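Local coordinates for periplasmic binding protein/LacI transcriptional regulator (Brachyspira murdochii, PDB 4KQC) that probably binds a sugar or related small solute in the periplasm for an ABC transporter, at residues F14-W19 and E43-S48; E77-I82 and P98-G103; S110-A115 and N295-A300; K142-Q147 and K204-I209. One frame throughout, in Å; residues are numbered along the deposited sequence. Where two conformers were deposited one is given.

Contact 1: F14-W19 and E43-S48; sequences FQHKFW and ETESDS
Two loops at the C-terminal ends of neighbouring parallel strands, 6-10 and 36-40, meet here, where Gln15 and His16 face the type I beta turn Thr44-Asp47. The direct bond runs from Glu45 N to Gln15 OE1 at 2.9 Å, and it is nearly straight, 174° at the hydrogen. Gln15 CG stands anti to the backbone N (chi1 -172°) and the rest of the chain is extended, which carries the amide across to the turn. OE1 also accepts a hydrogen bond from a water that lies 2.6 Å from Ser46 OG.

Glu45 reaches back with an extended chain. Its OE2 sits at the edge of the His16 ring, 3.2 Å from CD2, with ring and carboxylate planes 84° apart. Water does the rest. One water donates to OE2 and accepts from His16 N. Another donates to OE2 over 2.5 Å and accepts from Trp19 NE1 over 2.8 Å. A third, 2.6 Å from His16 NE2, donates weakly to Glu45 OE1. With an alanine in place of Glu45, the waters on His16 N and Trp19 NE1 would probably lose their carboxylate acceptor. The Trp19 side chain also touches Asp93 and Phe39. Such loops at the C-terminal strand ends, one leading into helix 18-33 and the other into helix 48-60, are characteristic of the Rossmann-like lobes of periplasmic binding proteins.

Contact 2: E77-I82 and P98-G103; sequences EQIKRI and PDQAQG
Ile79 and Lys80, on helix 76-84 of an alpha/beta periplasmic binding protein lobe, pack on the loop Pro98-Gly103 that leads into strand 105-110. The direct contact between the two is van der Waals packing. Ile79 meets the loop backbone with both branches. Its chi1 of -67° sets CG1, which leads to CD1, beside the backbone N, and CG2 beside the carbonyl carbon. CD1 lies 3.4 Å from Gln100 O, and CG2 lies 3.5 Å from Ala101 O. The Ile79 side chain also touches Ile96 and Ala104. Lys80 lays its CB, CG and CD along Gln102 OE1, CB nearest at 3.4 Å.

The polar bonds hold the loop in shape. Gln100 uses both ends of its amide, OE1 accepting from Phe75 N and NE2 donating to Gly73 O. Gln102 folds back on its own loop and also donates from NE2 to Thr76 O, near the start of the helix. Loss of the Gln102 amide to an alanine is likely to leave Gln100 O and Thr76 O without their shared donor. Gln102 NE2 approaches Gln100 O at 3.1 Å from above the carbonyl plane, 36° out of it, with the oxygen close to the plane of the Gln102 amide.

Contact 3: S110-A115 and N295-A300; sequences STDNRA and NIDTGA
Ser110 forms a parallel beta bridge with Asp297, through backbone bonds to Ile296 and Thr298 on either side of it, adding strand 296-297 to the edge of one lobe's sheet in this periplasmic binding protein. Ser110 N donates to Ile296 O at 3.1 Å, nearly along the C=O axis. Thr298 N donates to Ser110 O at 2.9 Å, from 49° above the carbonyl plane. The CA of Asp297 also makes a CA-H...O contact to Ser110 O.

Each segment then turns on an aspartate. Asp112 is the N-cap of helix 113-133, its OD1 accepting from Ala115 N. Asp297 OD1 accepts from Gly299 N at 2.9 Å and closes an Asx turn. The two carboxylates stand close, 4.1 Å between Asp112 OD2 and Asp297 OD2, with planes 51° apart. Their like charges probably disfavour this, and the N-H groups they accept from would offset part of it.

Water bridges the threonines. One water donates to Thr111 OG1 and Gly299 O and lies 2.8 Å from Thr298 OG1. Thr111 OG1 is also bonded to Gln271. The methyl does the packing: with Thr111 CG2 anti to the backbone N (OG1 chi1 -59°), it lies 3.6 Å from Gly299 O and 4.2 Å from Ala300 CB.

Contact 4: K142-Q147 and K204-I209; sequences KIAVLQ and KSVLGI
Lys142 and Ala144 of strand 141-146 pair in parallel with the chain entering strand 208-211, inside the second alpha/beta lobe of the periplasmic binding protein fold. The tight part is the backbone. Leu207 N donates to Lys142 O at 2.8 Å, with a 170° angle at the hydrogen. Ala144 N donates to Gly208 O at 3.0 Å, its donor tilted 27° from the carbonyl plane. CA-H...O contacts run from Ile143 CA to Gly208 O and from Ile209 CA to Ala144 O. Gly208 N is buried here without a polar partner. A side chain at Gly208 would come close to Ile143 CG2.

The contacts of Ala144 CB are looser, 4.4 Å to both Val206 CG1 and Ile209 CG1. Leu146 CD2 meets Ile209 CG2 at 4.2 Å. Elsewhere Leu207 packs against helix 113-133 and Ile143 against Phe165 of helix 152-171. The more open end is at Ser205, where the loop precedes the strand. Lys142 bends at chi2 (-58°). Its NZ turns away to Lys140 O, and CB and CG do the touching. Lys142 CB lies 3.8 Å from Ser205 O and 3.9 Å from Val206 CG1.

How the contacts relate
Contact 4 is the buried one of the four, with seven of its nine touching residues in the interior. Contacts 1 and 3 lie at the surface, and contact 2 is partly buried. Contacts 3 and 4 both pair strands in parallel by backbone bonds, but in different sheets: contact 3 at an edge, with water and carboxylates added, contact 4 between inner strands, with apolar side chains. Contact 1 relies on a side-chain bond and water bridges, contact 2 on van der Waals packing. Segment 98-103 of contact 2 leads into strand 105-110, whose last residue, Ser110, pairs in contact 3. Contacts 2 and 4 are about 38 Å apart between centres, on opposite sides of the chain's centre.

Contact 1: F14-W19 and E43-S48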
loop_
_atom_site.group_PDB
_atom_site.type_symbol
_atom_site.label_atom_id
_atom_site.label_comp_id
_atom_site.label_asym_id
_atom_site.label_seq_id
_atom_site.Cartn_x
_atom_site.Cartn_y
_atom_site.Cartn_z
ATOM N N PHE A 14 -8.880 -5.766 -11.407
ATOM C CA PHE A 14 -9.235 -4.365 -11.533
ATOM C C PHE A 14 -10.236 -3.879 -10.506
ATOM O O PHE A 14 -10.818 -2.816 -10.712
ATOM C CB PHE A 14 -9.723 -4.043 -12.941
ATOM C CG PHE A 14 -8.736 -4.351 -14.007
ATOM C CD1 PHE A 14 -7.518 -3.717 -14.017
ATOM C CD2 PHE A 14 -9.016 -5.217 -15.053
ATOM C CE1 PHE A 14 -6.576 -3.943 -14.988
ATOM C CE2 PHE A 14 -8.049 -5.461 -16.038
ATOM C CZ PHE A 14 -6.803 -4.827 -15.973
ATOM N N GLN A 15 -10.429 -4.589 -9.387
ATOM C CA GLN A 15 -11.194 -4.012 -8.291
ATOM C C GLN A 15 -10.800 -2.557 -8.032
ATOM O O GLN A 15 -11.664 -1.677 -7.838
ATOM C CB GLN A 15 -11.021 -4.818 -7.028
ATOM C CG GLN A 15 -11.956 -4.360 -5.924
ATOM C CD GLN A 15 -11.771 -5.113 -4.639
ATOM O OE1 GLN A 15 -11.152 -6.164 -4.576
ATOM N NE2 GLN A 15 -12.277 -4.538 -3.571
ATOM N N HIS A 16 -9.495 -2.299 -8.004
ATOM C CA HIS A 16 -8.937 -0.976 -7.731
ATOM C C HIS A 16 -8.285 -0.487 -9.009
ATOM O O HIS A 16 -7.517 -1.244 -9.606
ATOM C CB HIS A 16 -7.929 -1.028 -6.603
ATOM C CG HIS A 16 -8.496 -1.631 -5.342
ATOM N ND1 HIS A 16 -9.516 -1.029 -4.628
ATOM C CD2 HIS A 16 -8.249 -2.810 -4.730
ATOM C CE1 HIS A 16 -9.839 -1.791 -3.600
ATOM N NE2 HIS A 16 -9.091 -2.883 -3.640
ATOM N N LYS A 17 -8.610 0.730 -9.438
ATOM C CA LYS A 17 -8.135 1.254 -10.743
ATOM C C LYS A 17 -6.626 1.533 -10.837
ATOM O O LYS A 17 -6.116 1.763 -11.920
ATOM C CB LYS A 17 -8.864 2.534 -11.116
ATOM C CG LYS A 17 -10.351 2.390 -11.452
ATOM C CD LYS A 17 -10.891 3.802 -11.762
ATOM C CE LYS A 17 -12.399 3.951 -11.589
ATOM N NZ LYS A 17 -13.081 3.729 -12.890
ATOM N N PHE A 18 -5.960 1.556 -9.681
ATOM C CA PHE A 18 -4.489 1.437 -9.637
ATOM C C PHE A 18 -4.023 0.457 -10.701
ATOM O O PHE A 18 -3.050 0.689 -11.367
ATOM C CB PHE A 18 -4.177 0.926 -8.242
ATOM C CG PHE A 18 -2.711 0.661 -7.924
ATOM C CD1 PHE A 18 -2.129 -0.570 -8.152
ATOM C CD2 PHE A 18 -1.929 1.651 -7.292
ATOM C CE1 PHE A 18 -0.849 -0.857 -7.711
ATOM C CE2 PHE A 18 -0.615 1.358 -6.884
ATOM C CZ PHE A 18 -0.072 0.131 -7.125
ATOM N N TRP A 19 -4.708 -0.685 -10.811
ATOM C CA TRP A 19 -4.267 -1.770 -11.661
ATOM C C TRP A 19 -4.426 -1.498 -13.164
ATOM O O TRP A 19 -3.708 -2.109 -13.978
ATOM C CB TRP A 19 -4.917 -3.120 -11.222
ATOM C CG TRP A 19 -4.314 -3.554 -9.955
ATOM C CD1 TRP A 19 -4.726 -3.263 -8.713
ATOM C CD2 TRP A 19 -3.091 -4.266 -9.811
ATOM N NE1 TRP A 19 -3.861 -3.773 -7.785
ATOM C CE2 TRP A 19 -2.836 -4.388 -8.438
ATOM C CE3 TRP A 19 -2.217 -4.858 -10.712
ATOM C CZ2 TRP A 19 -1.717 -5.042 -7.935
ATOM C CZ3 TRP A 19 -1.097 -5.525 -10.165
ATOM C CH2 TRP A 19 -0.889 -5.598 -8.804
ATOM N N GLU A 43 -11.755 -11.013 -10.400
ATOM C CA GLU A 43 -12.728 -9.904 -10.477
ATOM C C GLU A 43 -12.629 -8.981 -9.274
ATOM O O GLU A 43 -12.656 -7.756 -9.427
ATOM C CB GLU A 43 -14.164 -10.432 -10.618
ATOM C CG GLU A 43 -15.229 -9.342 -10.465
ATOM C CD GLU A 43 -16.565 -9.678 -11.105
ATOM O OE1 GLU A 43 -16.573 -10.525 -12.025
ATOM O OE2 GLU A 43 -17.597 -9.072 -10.710
ATOM N N THR A 44 -12.508 -9.576 -8.097
ATOM C CA THR A 44 -12.172 -8.871 -6.877
ATOM C C THR A 44 -11.012 -9.534 -6.199
ATOM O O THR A 44 -10.714 -10.703 -6.444
ATOM C CB THR A 44 -13.359 -8.859 -5.884
ATOM O OG1 THR A 44 -13.427 -10.123 -5.221
ATOM C CG2 THR A 44 -14.648 -8.544 -6.555
ATOM N N GLU A 45 -10.347 -8.809 -5.320
ATOM C CA GLU A 45 -9.181 -9.359 -4.628
ATOM C C GLU A 45 -9.527 -10.492 -3.662
ATOM O O GLU A 45 -8.622 -11.237 -3.285
ATOM C CB GLU A 45 -8.323 -8.267 -4.003
ATOM C CG GLU A 45 -7.808 -7.310 -5.056
ATOM C CD GLU A 45 -6.811 -6.300 -4.492
ATOM O OE1 GLU A 45 -6.434 -6.351 -3.284
ATOM O OE2 GLU A 45 -6.395 -5.387 -5.211
ATOM N N SER A 46 -10.785 -10.663 -3.284
ATOM C CA SER A 46 -11.161 -11.806 -2.448
ATOM C C SER A 46 -11.265 -13.110 -3.215
ATOM O O SER A 46 -11.436 -14.173 -2.617
ATOM C CB SER A 46 -12.492 -11.507 -1.752
ATOM O OG SER A 46 -12.407 -10.239 -1.150
ATOM N N ASP A 47 -11.153 -13.066 -4.559
ATOM C CA ASP A 47 -11.394 -14.274 -5.403
ATOM C C ASP A 47 -10.079 -15.026 -5.557
ATOM O O ASP A 47 -9.488 -15.140 -6.626
ATOM C CB ASP A 47 -12.023 -13.896 -6.758
ATOM C CG ASP A 47 -13.385 -13.287 -6.635
ATOM O OD1 ASP A 47 -14.185 -13.700 -5.734
ATOM O OD2 ASP A 47 -13.769 -12.459 -7.473
ATOM N N SER A 48 -9.581 -15.543 -4.432
ATOM C CA SER A 48 -8.311 -16.251 -4.412
ATOM C C SER A 48 -8.335 -17.512 -5.282
ATOM O O SER A 48 -7.316 -17.836 -5.900
ATOM C CB SER A 48 -7.921 -16.645 -2.972
ATOM O OG SER A 48 -8.852 -17.551 -2.418
HETATM O O HOH W 1 -11.605 -6.961 -12.004
HETATM O O HOH W 2 -12.292 -8.139 -2.593
HETATM O O HOH W 3 -9.169 -5.000 -2.173
HETATM O O HOH W 4 -7.557 -4.513 -7.786
HETATM O O HOH W 5 -4.455 -3.745 -5.019
#

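Contact 2: E77-I82 and P98-G103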
loop_
_atom_site.group_PDB
_atom_site.type_symbol
_atom_site.label_atom_id
_atom_site.label_comp_id
_atom_site.label_asym_id
_atom_site.label_seq_id
_atom_site.Cartn_x
_atom_site.Cartn_y
_atom_site.Cartn_z
ATOM N N GLU A 77 1.417 -24.482 -4.188
ATOM C CA GLU A 77 1.383 -25.532 -5.187
ATOM C C GLU A 77 1.783 -24.985 -6.539
ATOM O O GLU A 77 2.551 -25.614 -7.264
ATOM C CB GLU A 77 0.001 -26.228 -5.254
ATOM C CG GLU A 77 -0.360 -26.939 -3.950
ATOM C CD GLU A 77 -1.534 -27.900 -4.068
ATOM O OE1 GLU A 77 -2.117 -28.000 -5.166
ATOM O OE2 GLU A 77 -1.886 -28.597 -3.063
ATOM N N GLN A 78 1.260 -23.824 -6.883
ATOM C CA GLN A 78 1.554 -23.179 -8.179
ATOM C C GLN A 78 3.048 -22.788 -8.254
ATOM O O GLN A 78 3.733 -23.062 -9.250
ATOM C CB GLN A 78 0.680 -21.930 -8.314
ATOM C CG GLN A 78 -0.763 -22.263 -8.611
ATOM C CD GLN A 78 -1.592 -22.664 -7.382
ATOM O OE1 GLN A 78 -1.219 -22.431 -6.224
ATOM N NE2 GLN A 78 -2.677 -23.359 -7.644
ATOM N N ILE A 79 3.550 -22.232 -7.164
ATOM C CA ILE A 79 4.949 -21.793 -7.134
ATOM C C ILE A 79 5.880 -23.012 -7.178
ATOM O O ILE A 79 6.899 -23.039 -7.894
ATOM C CB ILE A 79 5.218 -20.898 -5.919
ATOM C CG1 ILE A 79 4.470 -19.606 -6.051
ATOM C CG2 ILE A 79 6.726 -20.647 -5.736
ATOM C CD1 ILE A 79 4.305 -18.901 -4.737
ATOM N N LYS A 80 5.494 -24.076 -6.499
ATOM C CA LYS A 80 6.250 -25.326 -6.568
ATOM C C LYS A 80 6.352 -25.843 -7.975
ATOM O O LYS A 80 7.446 -26.290 -8.439
ATOM C CB LYS A 80 5.646 -26.384 -5.609
ATOM C CG LYS A 80 6.468 -27.634 -5.589
ATOM C CD LYS A 80 6.236 -28.370 -4.296
ATOM C CE LYS A 80 6.912 -29.712 -4.334
ATOM N NZ LYS A 80 6.469 -30.477 -3.134
ATOM N N ARG A 81 5.234 -25.808 -8.713
ATOM C CA ARG A 81 5.234 -26.246 -10.125
ATOM C C ARG A 81 6.106 -25.345 -11.015
ATOM O O ARG A 81 6.829 -25.827 -11.878
ATOM C CB ARG A 81 3.746 -26.449 -10.607
ATOM C CG ARG A 81 3.538 -27.045 -11.987
ATOM C CD ARG A 81 2.179 -27.743 -12.089
ATOM N NE ARG A 81 1.115 -26.788 -12.241
ATOM C CZ ARG A 81 0.599 -26.403 -13.409
ATOM N NH1 ARG A 81 -0.349 -25.449 -13.445
ATOM N NH2 ARG A 81 1.058 -26.902 -14.545
ATOM N N ILE A 82 5.966 -24.055 -10.825
ATOM C CA ILE A 82 6.818 -23.059 -11.551
ATOM C C ILE A 82 8.282 -23.411 -11.357
ATOM O O ILE A 82 9.085 -23.395 -12.304
ATOM C CB ILE A 82 6.476 -21.631 -11.091
ATOM C CG1 ILE A 82 5.117 -21.173 -11.661
ATOM C CG2 ILE A 82 7.594 -20.693 -11.508
ATOM C CD1 ILE A 82 4.546 -19.911 -11.005
ATOM N N PRO A 98 6.784 -14.190 1.438
ATOM C CA PRO A 98 8.074 -14.811 1.537
ATOM C C PRO A 98 8.052 -16.281 1.933
ATOM O O PRO A 98 8.841 -17.094 1.452
ATOM C CB PRO A 98 8.788 -13.957 2.619
ATOM C CG PRO A 98 8.175 -12.624 2.438
ATOM C CD PRO A 98 6.733 -12.877 2.123
ATOM N N ASP A 99 7.148 -16.637 2.835
ATOM C CA ASP A 99 7.022 -18.018 3.252
ATOM C C ASP A 99 6.384 -18.939 2.227
ATOM O O ASP A 99 6.239 -20.153 2.486
ATOM C CB ASP A 99 6.348 -18.129 4.675
ATOM C CG ASP A 99 4.833 -17.825 4.687
ATOM O OD1 ASP A 99 4.184 -17.730 3.631
ATOM O OD2 ASP A 99 4.301 -17.707 5.804
ATOM N N GLN A 100 6.001 -18.407 1.075
ATOM C CA GLN A 100 5.484 -19.210 -0.035
ATOM C C GLN A 100 6.485 -19.310 -1.180
ATOM O O GLN A 100 6.234 -20.046 -2.135
ATOM C CB GLN A 100 4.187 -18.648 -0.586
ATOM C CG GLN A 100 3.064 -18.665 0.437
ATOM C CD GLN A 100 1.687 -18.333 -0.114
ATOM O OE1 GLN A 100 1.464 -18.313 -1.317
ATOM N NE2 GLN A 100 0.779 -17.988 0.789
ATOM N N ALA A 101 7.520 -18.480 -1.186
ATOM C CA ALA A 101 8.316 -18.333 -2.383
ATOM C C ALA A 101 9.193 -19.531 -2.747
ATOM O O ALA A 101 9.583 -19.690 -3.921
ATOM C CB ALA A 101 9.205 -17.072 -2.246
ATOM N N GLN A 102 9.562 -20.354 -1.771
ATOM C CA GLN A 102 10.294 -21.584 -2.036
ATOM C C GLN A 102 11.584 -21.416 -2.871
ATOM O O GLN A 102 11.956 -22.304 -3.650
ATOM C CB GLN A 102 9.323 -22.601 -2.698
ATOM C CG GLN A 102 8.162 -23.043 -1.820
ATOM C CD GLN A 102 7.052 -23.754 -2.605
ATOM O OE1 GLN A 102 7.164 -24.918 -2.972
ATOM N NE2 GLN A 102 5.997 -23.041 -2.902
ATOM N N GLY A 103 12.275 -20.281 -2.704
ATOM C CA GLY A 103 13.494 -20.064 -3.456
ATOM C C GLY A 103 13.313 -19.798 -4.908
ATOM O O GLY A 103 14.286 -19.904 -5.625
#

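Contact 3: S110-A115 and N295-A300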
loop_
_atom_site.group_PDB
_atom_site.type_symbol
_atom_site.label_atom_id
_atom_site.label_comp_id
_atom_site.label_asym_id
_atom_site.label_seq_id
_atom_site.Cartn_x
_atom_site.Cartn_y
_atom_site.Cartn_z
ATOM N N SER A 110 8.554 -3.393 -6.630
ATOM C CA SER A 110 7.536 -2.940 -5.708
ATOM C C SER A 110 7.900 -1.697 -4.997
ATOM O O SER A 110 9.067 -1.333 -4.970
ATOM C CB SER A 110 7.318 -3.981 -4.611
ATOM O OG SER A 110 8.436 -4.166 -3.803
ATOM N N THR A 111 6.893 -1.088 -4.377
ATOM C CA THR A 111 7.097 -0.024 -3.430
ATOM C C THR A 111 7.830 -0.641 -2.230
ATOM O O THR A 111 7.522 -1.768 -1.812
ATOM C CB THR A 111 5.732 0.475 -3.013
ATOM O OG1 THR A 111 5.028 0.931 -4.195
ATOM C CG2 THR A 111 5.882 1.579 -1.920
ATOM N N ASP A 112 8.733 0.079 -1.605
ATOM C CA ASP A 112 9.225 -0.309 -0.275
ATOM C C ASP A 112 8.224 0.212 0.813
ATOM O O ASP A 112 8.161 1.413 1.126
ATOM C CB ASP A 112 10.627 0.271 -0.111
ATOM C CG ASP A 112 11.257 0.013 1.247
ATOM O OD1 ASP A 112 10.566 -0.227 2.226
ATOM O OD2 ASP A 112 12.498 0.187 1.328
ATOM N N ASN A 113 7.368 -0.672 1.280
ATOM C CA ASN A 113 6.337 -0.320 2.253
ATOM C C ASN A 113 6.847 0.410 3.484
ATOM O O ASN A 113 6.251 1.388 3.907
ATOM C CB ASN A 113 5.560 -1.550 2.674
ATOM C CG ASN A 113 4.565 -1.969 1.631
ATOM O OD1 ASN A 113 3.859 -1.124 1.022
ATOM N ND2 ASN A 113 4.465 -3.255 1.427
ATOM N N ARG A 114 7.936 -0.091 4.058
ATOM C CA ARG A 114 8.455 0.488 5.273
ATOM C C ARG A 114 8.940 1.938 5.055
ATOM O O ARG A 114 8.615 2.846 5.836
ATOM C CB ARG A 114 9.574 -0.352 5.888
ATOM C CG ARG A 114 9.025 -1.624 6.511
ATOM C CD ARG A 114 10.142 -2.619 6.796
ATOM N NE ARG A 114 9.614 -3.767 7.550
ATOM C CZ ARG A 114 8.898 -4.771 7.009
ATOM N NH1 ARG A 114 8.662 -4.859 5.694
ATOM N NH2 ARG A 114 8.445 -5.717 7.810
ATOM N N ALA A 115 9.608 2.156 3.914
ATOM C CA ALA A 115 10.065 3.486 3.543
ATOM C C ALA A 115 8.954 4.434 3.240
ATOM O O ALA A 115 9.033 5.583 3.627
ATOM C CB ALA A 115 10.953 3.368 2.326
ATOM N N ASN A 295 16.037 -7.078 -7.179
ATOM C CA ASN A 295 14.866 -6.343 -6.728
ATOM C C ASN A 295 14.920 -4.891 -7.142
ATOM O O ASN A 295 16.000 -4.247 -7.140
ATOM C CB ASN A 295 14.769 -6.396 -5.240
ATOM C CG ASN A 295 14.486 -7.764 -4.731
ATOM O OD1 ASN A 295 13.813 -8.596 -5.394
ATOM N ND2 ASN A 295 14.929 -8.015 -3.502
ATOM N N ILE A 296 13.764 -4.348 -7.484
ATOM C CA ILE A 296 13.651 -2.958 -7.872
ATOM C C ILE A 296 12.689 -2.254 -6.938
ATOM O O ILE A 296 11.558 -2.716 -6.708
ATOM C CB ILE A 296 13.174 -2.851 -9.306
ATOM C CG1 ILE A 296 14.217 -3.514 -10.230
ATOM C CG2 ILE A 296 12.915 -1.416 -9.623
ATOM C CD1 ILE A 296 13.867 -3.455 -11.648
ATOM N N ASP A 297 13.117 -1.110 -6.396
ATOM C CA ASP A 297 12.279 -0.299 -5.504
ATOM C C ASP A 297 11.677 0.796 -6.346
ATOM O O ASP A 297 12.410 1.679 -6.849
ATOM C CB ASP A 297 13.199 0.269 -4.422
ATOM C CG ASP A 297 12.487 1.163 -3.420
ATOM O OD1 ASP A 297 11.269 1.456 -3.577
ATOM O OD2 ASP A 297 13.219 1.639 -2.474
ATOM N N THR A 298 10.360 0.804 -6.514
ATOM C CA THR A 298 9.709 1.818 -7.316
ATOM C C THR A 298 9.314 3.076 -6.505
ATOM O O THR A 298 8.813 4.054 -7.076
ATOM C CB THR A 298 8.517 1.214 -8.090
ATOM O OG1 THR A 298 7.652 0.552 -7.180
ATOM C CG2 THR A 298 9.007 0.174 -9.137
ATOM N N GLY A 299 9.479 3.036 -5.192
ATOM C CA GLY A 299 9.326 4.227 -4.374
ATOM C C GLY A 299 7.946 4.716 -4.072
ATOM O O GLY A 299 6.985 4.020 -4.378
ATOM N N ALA A 300 7.843 5.850 -3.399
ATOM C CA ALA A 300 6.585 6.408 -3.013
ATOM C C ALA A 300 6.760 7.895 -2.829
ATOM O O ALA A 300 7.884 8.330 -2.649
ATOM C CB ALA A 300 6.092 5.737 -1.742
HETATM O O HOH W 6 11.369 -4.948 -4.434
HETATM O O HOH W 7 5.887 2.453 -6.204
#

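Contact 4: K142-Q147 and K204-I209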
loop_
_atom_site.group_PDB
_atom_site.type_symbol
_atom_site.label_atom_id
_atom_site.label_comp_id
_atom_site.label_asym_id
_atom_site.label_seq_id
_atom_site.Cartn_x
_atom_site.Cartn_y
_atom_site.Cartn_z
ATOM N N LYS A 142 -1.707 10.193 22.170
ATOM C CA LYS A 142 -1.939 8.961 21.428
ATOM C C LYS A 142 -1.983 9.192 19.928
ATOM O O LYS A 142 -2.610 10.130 19.478
ATOM C CB LYS A 142 -3.261 8.328 21.875
ATOM C CG LYS A 142 -3.413 8.150 23.378
ATOM C CD LYS A 142 -2.290 7.284 23.938
ATOM C CE LYS A 142 -2.681 6.653 25.264
ATOM N NZ LYS A 142 -2.885 7.667 26.328
ATOM N N ILE A 143 -1.295 8.342 19.196
ATOM C CA ILE A 143 -1.383 8.271 17.745
ATOM C C ILE A 143 -1.818 6.845 17.349
ATOM O O ILE A 143 -1.187 5.853 17.744
ATOM C CB ILE A 143 -0.063 8.623 17.077
ATOM C CG1 ILE A 143 0.361 10.078 17.438
ATOM C CG2 ILE A 143 -0.178 8.450 15.573
ATOM C CD1 ILE A 143 1.357 10.213 18.578
ATOM N N ALA A 144 -2.917 6.740 16.631
ATOM C CA ALA A 144 -3.448 5.444 16.223
ATOM C C ALA A 144 -2.896 5.053 14.877
ATOM O O ALA A 144 -2.785 5.907 13.957
ATOM C CB ALA A 144 -4.939 5.537 16.142
ATOM N N VAL A 145 -2.531 3.796 14.741
ATOM C CA VAL A 145 -2.061 3.249 13.467
ATOM C C VAL A 145 -3.101 2.183 13.061
ATOM O O VAL A 145 -3.176 1.168 13.714
ATOM C CB VAL A 145 -0.675 2.634 13.646
ATOM C CG1 VAL A 145 -0.245 1.809 12.401
ATOM C CG2 VAL A 145 0.347 3.713 14.032
ATOM N N LEU A 146 -3.841 2.388 11.977
ATOM C CA LEU A 146 -4.790 1.388 11.512
ATOM C C LEU A 146 -4.032 0.559 10.511
ATOM O O LEU A 146 -3.769 1.005 9.375
ATOM C CB LEU A 146 -6.020 2.047 10.883
ATOM C CG LEU A 146 -7.111 2.467 11.876
ATOM C CD1 LEU A 146 -7.965 1.266 12.272
ATOM C CD2 LEU A 146 -6.574 3.162 13.115
ATOM N N GLN A 147 -3.641 -0.620 10.973
ATOM C CA GLN A 147 -2.859 -1.562 10.192
ATOM C C GLN A 147 -3.777 -2.484 9.437
ATOM O O GLN A 147 -4.644 -3.060 10.065
ATOM C CB GLN A 147 -1.998 -2.363 11.183
ATOM C CG GLN A 147 -1.345 -3.589 10.570
ATOM C CD GLN A 147 -0.426 -4.325 11.525
ATOM O OE1 GLN A 147 0.004 -3.770 12.530
ATOM N NE2 GLN A 147 -0.133 -5.574 11.224
ATOM N N LYS A 204 -12.085 13.174 21.443
ATOM C CA LYS A 204 -10.838 13.643 22.092
ATOM C C LYS A 204 -10.021 12.487 22.684
ATOM O O LYS A 204 -9.628 12.494 23.863
ATOM C CB LYS A 204 -11.147 14.737 23.132
ATOM C CG LYS A 204 -11.841 15.957 22.537
ATOM C CD LYS A 204 -11.791 17.154 23.518
ATOM C CE LYS A 204 -12.545 18.321 22.939
ATOM N NZ LYS A 204 -14.015 18.080 23.015
ATOM N N SER A 205 -9.789 11.486 21.852
ATOM C CA SER A 205 -9.053 10.288 22.237
ATOM C C SER A 205 -7.622 10.216 21.746
ATOM O O SER A 205 -6.732 9.636 22.445
ATOM C CB SER A 205 -9.776 9.032 21.767
ATOM O OG SER A 205 -11.100 8.964 22.304
ATOM N N VAL A 206 -7.373 10.738 20.549
ATOM C CA VAL A 206 -6.058 10.643 19.891
ATOM C C VAL A 206 -5.713 11.953 19.252
ATOM O O VAL A 206 -6.584 12.822 19.050
ATOM C CB VAL A 206 -5.999 9.492 18.867
ATOM C CG1 VAL A 206 -6.356 8.111 19.467
ATOM C CG2 VAL A 206 -6.880 9.793 17.689
ATOM N N LEU A 207 -4.437 12.156 18.951
ATOM C CA LEU A 207 -4.022 13.361 18.211
ATOM C C LEU A 207 -3.950 13.117 16.730
ATOM O O LEU A 207 -4.142 14.045 15.927
ATOM C CB LEU A 207 -2.621 13.868 18.638
ATOM C CG LEU A 207 -2.393 14.371 20.042
ATOM C CD1 LEU A 207 -0.919 14.826 20.205
ATOM C CD2 LEU A 207 -3.349 15.528 20.190
ATOM N N GLY A 208 -3.609 11.885 16.362
ATOM C CA GLY A 208 -3.405 11.596 14.915
ATOM C C GLY A 208 -3.825 10.184 14.632
ATOM O O GLY A 208 -3.878 9.360 15.524
ATOM N N ILE A 209 -4.072 9.935 13.357
ATOM C CA ILE A 209 -4.449 8.634 12.877
ATOM C C ILE A 209 -3.762 8.380 11.568
ATOM O O ILE A 209 -3.862 9.208 10.630
ATOM C CB ILE A 209 -5.950 8.580 12.660
ATOM C CG1 ILE A 209 -6.725 8.885 13.979
ATOM C CG2 ILE A 209 -6.289 7.225 12.069
ATOM C CD1 ILE A 209 -8.250 9.007 13.792
#